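Local coordinates for protein neutral ceramidase (Pseudomonas aeruginosa, PDB 2ZWS) that hydrolyses the N-acyl bond of ceramides to sphingosine and free fatty acid in a zinc-dependent reaction, and also catalyses the reverse synthesis, at residues Phe201-Thr206 against Asp218-Ala223; Met38-Arg43 against His213-Asp218; Ala240-Asn245 against Val437-Ala442. One frame throughout, in Å; residues are numbered along the deposited sequence. Where two conformers were deposited one is given.

Contact 1. Residues Phe201-Thr206 against Asp218-Ala223; sequences FPVHST and DNKGYA. With ZN (zinc ion), chain B.
Lys220 reaches Phe201 because its chain runs straight through chi2 and chi3 and bends at the last torsion (chi4 -67°), which turns the ammonium group onto a carbonyl: NZ gives Phe201 O a hydrogen bond of 2.8 Å. A long, flexible lysine suits this span. On Asn219 the first torsion, 59°, sets CG between the backbone N and the carbonyl carbon and carries the amide to the bend at Ser205, where ND2 makes a weak bond of 3.4 Å to His204 O. Thr206 N also reaches His204 O weakly, closing an inverse gamma turn centred on Ser205. The small Ser205 lets the lysine chain pass close, with OG 3.5 Å from Lys220 CG while the hydroxyl bonds to Thr96. Asp218 comes up to the Ser205 carbonyl group, OD1 3.0 Å from Ser205 C, and its carboxylate accepts the backbone N-H groups of Ser207 and Met208. His204 turns from the helix: NE2 binds the zinc ion at 2.1 Å, and the bond from ND1 to Leu249 O helps fix the ring's rotation. His97, Glu411, Tyr448 and a water also bind the metal. Segment 201-206 thus runs from strand 194-200 past the first turn of helix 218-231, while Gln276 of helix 265-286 bonds both Asn219 and Lys220, and Pro251 of strand 249-251 touches Thr206 and Asn219.

Contact 2. Residues Met38-Arg43 against His213-Asp218; sequences MRQWAR and HLISPD
Pro217 lays its ring against the Met38 side chain and the backbone oxygen of Arg39, and CB, CG and CD each find a neighbour. CB lies 4.1 Å from Arg39 O. Next along, CG is 3.8 Å from the same Arg39 O and also approaches Met38 CE, although Met38 has two conformers and this methyl contact belongs to one of them. CD closes the ring and makes the tightest apolar contact, 3.6 Å from Met38 CB, with the two side chains crossing at about a right angle. A proline suits the place: its compact ring presents carbon to the methionine, and its nitrogen has no hydrogen that would need an acceptor.

Two residues earlier, Ile215 joins the segments through both backbone and side chain. Its carbonyl oxygen accepts Met38 N at 3.3 Å, a rather long bond with an angle of 148° at the hydrogen. Met38 O and Ile215 O stand 3.2 Å apart, two acceptors that cannot satisfy each other. The methyl branch CG2, anti to the backbone N, lies 3.6 Å from Met38 O and also meets Gln40 CG. Ser216 points away and instead shapes its own chain: OG accepts Asp218 N at 2.9 Å, forming an ST turn that leads into helix 218-231. Arg39 also faces away, its guanidinium paired with Asp13 and with Asp579, a magnesium ligand.

The contact brings the run into strand 41-49, of the nine-stranded sheet, against the loop from strand 214-215, at the edge of the six-stranded sheet. Its chemistry is divided: one backbone hydrogen bond and van der Waals packing of carbons on carbons and carbonyl oxygens join the segments, while the charges of Arg39 and Arg43 are matched by acids outside them, Arg43 by Glu228 and Asp62.

Contact 3. Residues Ala240-Asn245 against Val437-Ala442; sequences AFAQTN and VFNGYA
Tyr441 turns its ring obliquely to the aliphatic part of Gln243, whose CB lies 3.5 Å from ring atom CD2; the amide and ring planes are 46° apart. The phenol also meets the His97 ring. Phe438 receives Thr244 O at its edge, near the ring plane and 4.0 Å from CD2, as expected where an oxygen lies by the positive rim of an aromatic ring, and it packs edge-to-face with Phe412. Between the two rings the backbones meet. Gly440 N donates to Thr244 O at 3.2 Å, approaching well off the line of the carbonyl, with a C=O...N angle of 124°. Having no side chain, Gly440 can bring its backbone this near. Packing is tight beside this bond, where Thr244 CA stands 2.9 Å from Phe438 O; that buried oxygen has no hydrogen-bond partner, and this is a CA-H...O contact that may partly compensate it. Gln243 bends at chi2 (-76°), and its NE2 donates to Thr96 O and Val203 O, while Asn245 bonds with Asp179 and Arg421. The amides thus suit a buried place lined with backbone carbonyls and charged groups. Strands 238-242 and 435-439, from different sheets, end here and release loops at the zinc site. Tyr441 OH bonds with the zinc ligand Glu411, a second-shell arrangement characteristic of metal sites, in which an outer residue probably helps position a ligand.

In the fold
The three contacts adjoin one another in the ceramidase core. Contacts 1 and 2 share Asp218, where the ST turn of one passes into the helix of the other, and their centres lie about 11 Å apart. Contact 3 is equally distant from contact 1 and is tied to it by backbone pairing, with Phe201 N 3.1 Å from Ala242 O. Contacts 2 and 3, about 18 Å apart between centres, touch where Arg43 packs on Ala240. Contact 1 supplies a zinc ligand and contact 3 supplies Tyr441, second-shell to the ligand Glu411, whereas contact 2 lies beside the magnesium site, the Met38 side chain in the given conformer about 5 Å from that ion at nearest atoms.

Contact 1. Residues Phe201-Thr206 against Asp218-Ala223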
# COMPACT_ATOMS: atom_id res chain seq x y z
N PHE A 201 0.41 -1.97 -12.51
CA PHE A 201 1.68 -2.48 -13.03
C PHE A 201 2.40 -3.20 -11.89
O PHE A 201 2.48 -2.65 -10.79
CB PHE A 201 2.56 -1.35 -13.57
CG PHE A 201 3.93 -1.80 -13.97
CD1 PHE A 201 5.03 -1.51 -13.16
CD2 PHE A 201 4.15 -2.49 -15.17
CE1 PHE A 201 6.31 -1.94 -13.50
CE2 PHE A 201 5.44 -2.95 -15.53
CZ PHE A 201 6.53 -2.66 -14.70
N PRO A 202 2.92 -4.43 -12.11
CA PRO A 202 3.52 -5.14 -10.97
C PRO A 202 5.00 -4.86 -10.78
O PRO A 202 5.81 -5.11 -11.68
CB PRO A 202 3.30 -6.62 -11.33
CG PRO A 202 3.36 -6.62 -12.89
CD PRO A 202 2.91 -5.23 -13.36
N VAL A 203 5.35 -4.39 -9.58
CA VAL A 203 6.75 -4.25 -9.17
C VAL A 203 6.76 -4.01 -7.67
O VAL A 203 6.02 -3.15 -7.20
CB VAL A 203 7.50 -3.11 -9.95
CG1 VAL A 203 6.85 -1.70 -9.73
CG2 VAL A 203 9.01 -3.13 -9.61
N HIS A 204 7.55 -4.78 -6.92
CA HIS A 204 7.67 -4.53 -5.48
C HIS A 204 8.03 -3.07 -5.19
O HIS A 204 8.92 -2.50 -5.82
CB HIS A 204 8.67 -5.46 -4.79
CG HIS A 204 8.05 -6.68 -4.21
ND1 HIS A 204 7.58 -7.72 -4.99
CD2 HIS A 204 7.82 -7.03 -2.92
CE1 HIS A 204 7.06 -8.65 -4.20
NE2 HIS A 204 7.18 -8.25 -2.94
N SER A 205 7.34 -2.51 -4.21
CA SER A 205 7.60 -1.15 -3.77
C SER A 205 8.62 -1.17 -2.63
O SER A 205 8.32 -0.83 -1.46
CB SER A 205 6.28 -0.47 -3.37
OG SER A 205 5.51 -0.25 -4.54
N THR A 206 9.84 -1.53 -3.00
CA THR A 206 10.91 -1.83 -2.04
C THR A 206 12.16 -1.03 -2.40
O THR A 206 13.27 -1.42 -2.05
CB THR A 206 11.28 -3.33 -2.09
OG1 THR A 206 11.50 -3.72 -3.45
CG2 THR A 206 10.17 -4.20 -1.51
N ASP A 218 7.18 4.96 -1.12
CA ASP A 218 8.10 4.23 -2.01
C ASP A 218 7.86 4.54 -3.47
O ASP A 218 7.35 5.61 -3.78
CB ASP A 218 8.05 2.72 -1.70
CG ASP A 218 9.34 1.99 -2.06
OD1 ASP A 218 9.52 1.62 -3.25
OD2 ASP A 218 10.17 1.77 -1.14
N ASN A 219 8.24 3.64 -4.39
CA ASN A 219 8.27 4.07 -5.78
C ASN A 219 6.88 4.36 -6.36
O ASN A 219 6.70 5.32 -7.13
CB ASN A 219 9.12 3.14 -6.66
CG ASN A 219 8.65 1.69 -6.67
OD1 ASN A 219 7.49 1.41 -6.99
ND2 ASN A 219 9.58 0.76 -6.40
N LYS A 220 5.87 3.56 -6.00
CA LYS A 220 4.51 3.84 -6.49
C LYS A 220 3.96 5.11 -5.90
O LYS A 220 3.30 5.89 -6.58
CB LYS A 220 3.59 2.64 -6.22
CG LYS A 220 3.93 1.44 -7.18
CD LYS A 220 2.87 0.36 -7.09
CE LYS A 220 3.12 -0.75 -8.15
NZ LYS A 220 2.93 -0.22 -9.54
N GLY A 221 4.32 5.37 -4.65
CA GLY A 221 3.92 6.62 -4.01
C GLY A 221 4.57 7.83 -4.67
O GLY A 221 3.94 8.90 -4.75
N TYR A 222 5.83 7.69 -5.11
CA TYR A 222 6.47 8.80 -5.83
C TYR A 222 5.77 9.03 -7.18
O TYR A 222 5.52 10.16 -7.57
CB TYR A 222 7.97 8.57 -6.08
CG TYR A 222 8.50 9.81 -6.77
CD1 TYR A 222 8.68 9.83 -8.16
CD2 TYR A 222 8.73 10.99 -6.06
CE1 TYR A 222 9.11 10.97 -8.81
CE2 TYR A 222 9.16 12.16 -6.70
CZ TYR A 222 9.34 12.13 -8.08
OH TYR A 222 9.76 13.25 -8.74
N ALA A 223 5.43 7.95 -7.87
CA ALA A 223 4.68 8.11 -9.13
C ALA A 223 3.38 8.91 -8.93
O ALA A 223 3.08 9.81 -9.73
CB ALA A 223 4.40 6.75 -9.73
ZN ZN B . 6.10 -8.91 -1.26
O HOH W 1 7.29 -8.38 0.41

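Contact 2. Residues Met38-Arg43 against His213-Asp218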
# COMPACT_ATOMS: atom_id res chain seq x y z
N MET A 38 7.61 11.02 3.01
CA MET A 38 6.33 11.44 2.46
C MET A 38 5.23 10.68 3.19
O MET A 38 5.46 9.57 3.70
CB MET A 38 6.25 11.22 0.93
CG MET A 38 7.21 12.08 0.07
SD MET A 38 6.74 12.37 -1.68
CE MET A 38 6.52 10.68 -2.25
N ARG A 39 4.04 11.29 3.26
CA ARG A 39 2.93 10.65 3.95
C ARG A 39 2.33 9.51 3.12
O ARG A 39 2.60 9.38 1.92
CB ARG A 39 1.85 11.67 4.32
CG ARG A 39 2.29 12.53 5.53
CD ARG A 39 1.12 13.38 6.14
NE ARG A 39 1.65 14.01 7.36
CZ ARG A 39 1.33 13.69 8.61
NH1 ARG A 39 0.34 12.84 8.89
NH2 ARG A 39 1.98 14.28 9.61
N GLN A 40 1.51 8.71 3.79
CA GLN A 40 0.76 7.62 3.19
C GLN A 40 -0.69 8.05 2.99
O GLN A 40 -1.29 8.66 3.90
CB GLN A 40 0.78 6.42 4.15
CG GLN A 40 2.20 5.90 4.43
CD GLN A 40 2.19 4.86 5.52
OE1 GLN A 40 2.14 3.67 5.24
NE2 GLN A 40 2.17 5.30 6.74
N TRP A 41 -1.26 7.71 1.83
CA TRP A 41 -2.62 8.16 1.47
C TRP A 41 -3.47 6.99 1.02
O TRP A 41 -2.96 5.95 0.48
CB TRP A 41 -2.56 9.19 0.32
CG TRP A 41 -1.70 10.37 0.72
CD1 TRP A 41 -0.36 10.52 0.53
CD2 TRP A 41 -2.15 11.54 1.42
NE1 TRP A 41 0.07 11.72 1.08
CE2 TRP A 41 -1.01 12.36 1.64
CE3 TRP A 41 -3.39 11.97 1.90
CZ2 TRP A 41 -1.09 13.58 2.30
CZ3 TRP A 41 -3.47 13.18 2.55
CH2 TRP A 41 -2.33 13.98 2.76
N ALA A 42 -4.77 7.12 1.29
CA ALA A 42 -5.80 6.32 0.64
C ALA A 42 -6.38 7.18 -0.49
O ALA A 42 -6.74 8.33 -0.27
CB ALA A 42 -6.90 5.97 1.62
N ARG A 43 -6.46 6.59 -1.67
CA ARG A 43 -6.98 7.29 -2.86
C ARG A 43 -8.20 6.50 -3.31
O ARG A 43 -8.08 5.32 -3.68
CB ARG A 43 -5.90 7.31 -3.95
CG ARG A 43 -4.77 8.31 -3.67
CD ARG A 43 -3.63 8.22 -4.70
NE ARG A 43 -2.62 9.26 -4.49
CZ ARG A 43 -1.56 9.12 -3.70
NH1 ARG A 43 -1.37 7.97 -3.05
NH2 ARG A 43 -0.67 10.11 -3.55
N HIS A 213 14.48 4.40 7.82
CA HIS A 213 13.56 4.51 8.95
C HIS A 213 12.50 5.57 8.74
O HIS A 213 11.63 5.75 9.60
CB HIS A 213 14.35 4.76 10.22
CG HIS A 213 15.22 3.61 10.63
ND1 HIS A 213 16.54 3.50 10.26
CD2 HIS A 213 14.97 2.54 11.41
CE1 HIS A 213 17.06 2.39 10.77
NE2 HIS A 213 16.12 1.79 11.47
N LEU A 214 12.53 6.26 7.60
CA LEU A 214 11.53 7.29 7.33
C LEU A 214 10.31 6.70 6.64
O LEU A 214 10.44 5.88 5.72
CB LEU A 214 12.09 8.37 6.42
CG LEU A 214 13.31 9.13 6.95
CD1 LEU A 214 13.67 10.25 5.96
CD2 LEU A 214 13.10 9.70 8.36
N ILE A 215 9.12 7.11 7.07
CA ILE A 215 7.89 6.69 6.40
C ILE A 215 7.92 7.15 4.97
O ILE A 215 8.25 8.30 4.67
CB ILE A 215 6.65 7.23 7.14
CG1 ILE A 215 6.51 6.49 8.46
CG2 ILE A 215 5.40 7.06 6.27
CD1 ILE A 215 5.32 6.92 9.33
N SER A 216 7.57 6.22 4.07
CA SER A 216 7.55 6.57 2.66
C SER A 216 6.59 5.64 1.91
O SER A 216 6.50 4.45 2.23
CB SER A 216 8.95 6.41 2.05
OG SER A 216 8.91 6.53 0.64
N PRO A 217 5.89 6.18 0.92
CA PRO A 217 5.05 5.37 0.04
C PRO A 217 5.85 4.78 -1.14
O PRO A 217 5.25 4.16 -2.03
CB PRO A 217 4.03 6.38 -0.46
CG PRO A 217 4.83 7.68 -0.59
CD PRO A 217 5.78 7.62 0.60
N ASP A 218 7.18 4.96 -1.12
CA ASP A 218 8.10 4.23 -2.01
C ASP A 218 7.86 4.54 -3.47
O ASP A 218 7.35 5.61 -3.78
CB ASP A 218 8.05 2.72 -1.70
CG ASP A 218 9.34 1.99 -2.06
OD1 ASP A 218 9.52 1.62 -3.25
OD2 ASP A 218 10.17 1.77 -1.14

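Contact 3. Residues Ala240-Asn245 against Val437-Ala442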
# COMPACT_ATOMS: atom_id res chain seq x y z
N ALA A 240 -3.63 6.98 -8.70
CA ALA A 240 -3.26 5.76 -7.95
C ALA A 240 -2.33 4.88 -8.82
O ALA A 240 -2.61 4.65 -9.98
CB ALA A 240 -4.51 4.96 -7.54
N PHE A 241 -1.25 4.39 -8.21
CA PHE A 241 -0.42 3.38 -8.82
C PHE A 241 -0.62 2.10 -8.03
O PHE A 241 -0.15 1.98 -6.87
CB PHE A 241 1.04 3.83 -8.88
CG PHE A 241 1.26 4.82 -9.98
CD1 PHE A 241 0.87 6.13 -9.79
CD2 PHE A 241 1.80 4.42 -11.21
CE1 PHE A 241 1.01 7.08 -10.83
CE2 PHE A 241 1.96 5.37 -12.24
CZ PHE A 241 1.54 6.68 -12.05
N ALA A 242 -1.35 1.17 -8.65
CA ALA A 242 -1.74 -0.11 -8.06
C ALA A 242 -0.88 -1.28 -8.58
O ALA A 242 -0.18 -1.16 -9.60
CB ALA A 242 -3.21 -0.41 -8.35
N GLN A 243 -0.93 -2.38 -7.84
CA GLN A 243 -0.21 -3.62 -8.20
C GLN A 243 -1.04 -4.57 -9.06
O GLN A 243 -2.27 -4.49 -9.06
CB GLN A 243 0.19 -4.40 -6.94
CG GLN A 243 1.20 -3.66 -6.08
CD GLN A 243 2.61 -3.69 -6.64
OE1 GLN A 243 2.87 -4.26 -7.73
NE2 GLN A 243 3.54 -3.12 -5.88
N THR A 244 -0.37 -5.47 -9.78
CA THR A 244 -1.04 -6.66 -10.33
C THR A 244 -0.49 -7.94 -9.68
O THR A 244 -0.75 -8.19 -8.51
CB THR A 244 -1.05 -6.71 -11.89
OG1 THR A 244 0.29 -6.78 -12.39
CG2 THR A 244 -1.73 -5.48 -12.45
N ASN A 245 0.28 -8.71 -10.44
CA ASN A 245 0.87 -9.94 -9.95
C ASN A 245 2.37 -9.67 -9.79
O ASN A 245 3.16 -9.89 -10.72
CB ASN A 245 0.57 -11.14 -10.90
CG ASN A 245 0.44 -10.73 -12.38
OD1 ASN A 245 -0.62 -10.93 -13.00
ND2 ASN A 245 1.50 -10.17 -12.96
N VAL A 437 -8.16 -7.15 -15.43
CA VAL A 437 -7.05 -6.60 -14.66
C VAL A 437 -6.98 -7.35 -13.32
O VAL A 437 -7.98 -7.45 -12.62
CB VAL A 437 -7.25 -5.11 -14.38
CG1 VAL A 437 -6.13 -4.60 -13.48
CG2 VAL A 437 -7.23 -4.33 -15.69
N PHE A 438 -5.80 -7.88 -13.00
CA PHE A 438 -5.63 -8.64 -11.78
C PHE A 438 -4.98 -7.75 -10.73
O PHE A 438 -3.84 -7.39 -10.89
CB PHE A 438 -4.75 -9.86 -12.08
CG PHE A 438 -4.60 -10.78 -10.92
CD1 PHE A 438 -5.41 -11.90 -10.78
CD2 PHE A 438 -3.63 -10.54 -9.94
CE1 PHE A 438 -5.27 -12.76 -9.68
CE2 PHE A 438 -3.47 -11.41 -8.85
CZ PHE A 438 -4.30 -12.52 -8.72
N ASN A 439 -5.71 -7.37 -9.69
CA ASN A 439 -5.14 -6.54 -8.63
C ASN A 439 -4.88 -7.38 -7.38
O ASN A 439 -5.82 -7.70 -6.66
CB ASN A 439 -6.13 -5.38 -8.33
CG ASN A 439 -5.50 -4.23 -7.54
OD1 ASN A 439 -4.59 -4.42 -6.69
ND2 ASN A 439 -5.98 -3.04 -7.79
N GLY A 440 -3.63 -7.78 -7.17
CA GLY A 440 -3.19 -8.48 -5.94
C GLY A 440 -3.19 -7.50 -4.77
O GLY A 440 -3.47 -6.30 -4.95
N TYR A 441 -2.87 -7.99 -3.57
CA TYR A 441 -2.81 -7.15 -2.36
C TYR A 441 -4.15 -6.47 -2.06
O TYR A 441 -4.18 -5.34 -1.57
CB TYR A 441 -1.73 -6.07 -2.47
CG TYR A 441 -0.38 -6.59 -2.92
CD1 TYR A 441 0.54 -7.07 -1.98
CD2 TYR A 441 -0.04 -6.64 -4.27
CE1 TYR A 441 1.80 -7.58 -2.40
CE2 TYR A 441 1.19 -7.15 -4.70
CZ TYR A 441 2.10 -7.62 -3.76
OH TYR A 441 3.28 -8.11 -4.22
N ALA A 442 -5.26 -7.16 -2.34
CA ALA A 442 -6.59 -6.56 -2.12
C ALA A 442 -7.40 -7.27 -1.02
O ALA A 442 -7.48 -8.52 -1.00
CB ALA A 442 -7.41 -6.54 -3.42